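Local coordinates for protein pyruvate synthase subunit PorC (Thermotoga maritima MSB8, PDB 2RAA) that forms the gamma chain of a heterotetrameric enzyme that oxidises pyruvate with coenzyme A to acetyl-CoA and carbon dioxide, passing the electrons to ferredoxin, at residues Q37-A42 / N69-E74. Numbering follows the deposited sequence.
Sequences QMLAEA and NRIGDE. With SO4 (sulfate ion), chain C.
Leu39 and Asn69 illustrate how a helix can settle on a sheet around a buried amide. The Leu39 side chain runs obliquely past the amide, its CD2 lying 3.8 Å from Asn69 OD1, while Ala40 CB packs 3.6 Å from Asn69 ND2. Neither approach is polar: ND2 donates to the Ser36 carbonyl, one turn before Ala40, and OD1 accepts from Trp24, a neighbour on the sheet. The Asn69 CB points toward the helix, and with CG anti to the carbonyl carbon (chi1 -67°) the amide meets both Leu39 and Ala40. Replacing Asn69 by an alanine is likely to leave the Ser36 oxygen and the Trp24 indole without these partners and open a gap beside Leu39 and Ala40. Farther along the strand the fit is looser and purely apolar, Ile71 CD1 meeting Leu39 CG at 4.0 Å with the side chains nearly perpendicular. On the strand's other face, partly exposed Arg70 bonds weakly through NH2 to a sulfate, probably picked up from the crystallisation solution. Segments 37-42 and 69-72 run almost parallel, 11° apart, in a helix-on-sheet layer of this alpha/beta fold: helix 32-45 packs on strand 64-72, which lies between strands 50-55 and 19-27, and helix 150-161 adjoins Leu39.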
loop_
_atom_site.group_PDB
_atom_site.type_symbol
_atom_site.label_atom_id
_atom_site.label_comp_id
_atom_site.label_asym_id
_atom_site.label_seq_id
_atom_site.Cartn_x
_atom_site.Cartn_y
_atom_site.Cartn_z
ATOM N N GLN A 37 -1.385 -5.979 7.289
ATOM C CA GLN A 37 -1.551 -6.203 8.722
ATOM C C GLN A 37 -1.316 -4.949 9.504
ATOM O O GLN A 37 -2.118 -4.587 10.357
ATOM C CB GLN A 37 -0.612 -7.291 9.242
ATOM C CG GLN A 37 -1.134 -8.715 8.995
ATOM C CD GLN A 37 -2.265 -9.067 9.951
ATOM O OE1 GLN A 37 -2.052 -9.166 11.181
ATOM N NE2 GLN A 37 -3.480 -9.244 9.400
HETATM N N MSE A 38 -0.227 -4.271 9.184
HETATM C CA MSE A 38 0.227 -3.087 9.915
HETATM C C MSE A 38 -0.760 -1.940 9.856
HETATM O O MSE A 38 -0.982 -1.209 10.828
HETATM C CB MSE A 38 1.570 -2.646 9.317
HETATM C CG MSE A 38 2.442 -1.880 10.268
HETATM SE SE MSE A 38 4.125 -1.325 9.478
HETATM C CE MSE A 38 4.526 -2.730 8.144
ATOM N N LEU A 39 -1.376 -1.795 8.691
ATOM C CA LEU A 39 -2.338 -0.762 8.503
ATOM C C LEU A 39 -3.504 -1.114 9.420
ATOM O O LEU A 39 -3.924 -0.309 10.240
ATOM C CB LEU A 39 -2.759 -0.733 7.045
ATOM C CG LEU A 39 -3.922 0.181 6.758
ATOM C CD1 LEU A 39 -3.589 1.595 7.247
ATOM C CD2 LEU A 39 -4.195 0.118 5.269
ATOM N N ALA A 40 -3.986 -2.353 9.302
ATOM C CA ALA A 40 -5.075 -2.852 10.144
ATOM C C ALA A 40 -4.720 -2.625 11.618
ATOM O O ALA A 40 -5.485 -2.028 12.385
ATOM C CB ALA A 40 -5.354 -4.372 9.847
ATOM N N GLU A 41 -3.548 -3.082 12.009
ATOM C CA GLU A 41 -3.107 -2.875 13.414
ATOM C C GLU A 41 -3.139 -1.421 13.834
ATOM O O GLU A 41 -3.565 -1.114 14.940
ATOM C CB GLU A 41 -1.757 -3.539 13.668
ATOM C CG GLU A 41 -1.946 -4.976 14.088
ATOM C CD GLU A 41 -0.744 -5.862 13.885
ATOM O OE1 GLU A 41 0.368 -5.346 13.591
ATOM O OE2 GLU A 41 -0.942 -7.101 14.017
ATOM N N ALA A 42 -2.767 -0.516 12.940
ATOM C CA ALA A 42 -2.818 0.932 13.224
ATOM C C ALA A 42 -4.221 1.420 13.481
ATOM O O ALA A 42 -4.461 2.216 14.398
ATOM C CB ALA A 42 -2.274 1.678 12.060
ATOM N N ASN A 69 -7.759 -4.857 3.083
ATOM C CA ASN A 69 -8.112 -4.197 4.331
ATOM C C ASN A 69 -9.516 -3.663 4.188
ATOM O O ASN A 69 -9.877 -3.155 3.113
ATOM C CB ASN A 69 -7.226 -3.000 4.681
ATOM C CG ASN A 69 -5.808 -3.391 5.006
ATOM O OD1 ASN A 69 -4.996 -3.383 4.129
ATOM N ND2 ASN A 69 -5.508 -3.715 6.264
ATOM N N ARG A 70 -10.284 -3.810 5.270
ATOM C CA ARG A 70 -11.535 -3.110 5.462
ATOM C C ARG A 70 -11.351 -2.396 6.762
ATOM O O ARG A 70 -10.858 -2.987 7.735
ATOM C CB ARG A 70 -12.702 -4.051 5.549
ATOM C CG ARG A 70 -12.883 -4.871 4.273
ATOM C CD ARG A 70 -14.279 -5.474 4.238
ATOM N NE ARG A 70 -14.628 -6.018 2.927
ATOM C CZ ARG A 70 -14.522 -7.301 2.574
ATOM N NH1 ARG A 70 -14.073 -8.232 3.420
ATOM N NH2 ARG A 70 -14.868 -7.671 1.346
ATOM N N ILE A 71 -11.610 -1.095 6.738
ATOM C CA ILE A 71 -11.444 -0.250 7.920
ATOM C C ILE A 71 -12.758 0.542 8.056
ATOM O O ILE A 71 -13.138 1.208 7.134
ATOM C CB ILE A 71 -10.282 0.675 7.748
ATOM C CG1 ILE A 71 -8.979 -0.138 7.707
ATOM C CG2 ILE A 71 -10.271 1.667 8.887
ATOM C CD1 ILE A 71 -7.843 0.578 7.143
ATOM N N GLY A 72 -13.459 0.401 9.174
ATOM C CA GLY A 72 -14.803 0.989 9.338
ATOM C C GLY A 72 -14.646 2.470 9.380
ATOM O O GLY A 72 -13.659 2.979 9.941
ATOM N N ASP A 73 -15.566 3.169 8.751
ATOM C CA ASP A 73 -15.492 4.624 8.716
ATOM C C ASP A 73 -16.811 5.246 9.174
ATOM O O ASP A 73 -17.388 6.097 8.493
ATOM C CB ASP A 73 -14.972 5.111 7.353
ATOM C CG ASP A 73 -15.690 4.497 6.198
ATOM O OD1 ASP A 73 -16.744 3.856 6.422
ATOM O OD2 ASP A 73 -15.185 4.637 5.063
ATOM N N GLU A 74 -17.193 4.826 10.390
ATOM C CA GLU A 74 -18.431 5.156 11.104
ATOM C C GLU A 74 -19.621 4.613 10.333
ATOM O O GLU A 74 -20.344 3.742 10.817
ATOM C CB GLU A 74 -18.564 6.660 11.403
ATOM C CG GLU A 74 -19.432 7.432 10.422
ATOM C CD GLU A 74 -19.788 8.820 10.901
ATOM O OE1 GLU A 74 -20.577 8.926 11.883
ATOM O OE2 GLU A 74 -19.313 9.789 10.257
HETATM S S SO4 C . -16.653 -5.747 -1.476
HETATM O O1 SO4 C . -17.939 -5.675 -2.159
HETATM O O2 SO4 C . -15.729 -4.869 -2.214
HETATM O O3 SO4 C . -16.855 -5.272 -0.109
HETATM O O4 SO4 C . -16.190 -7.141 -1.502
#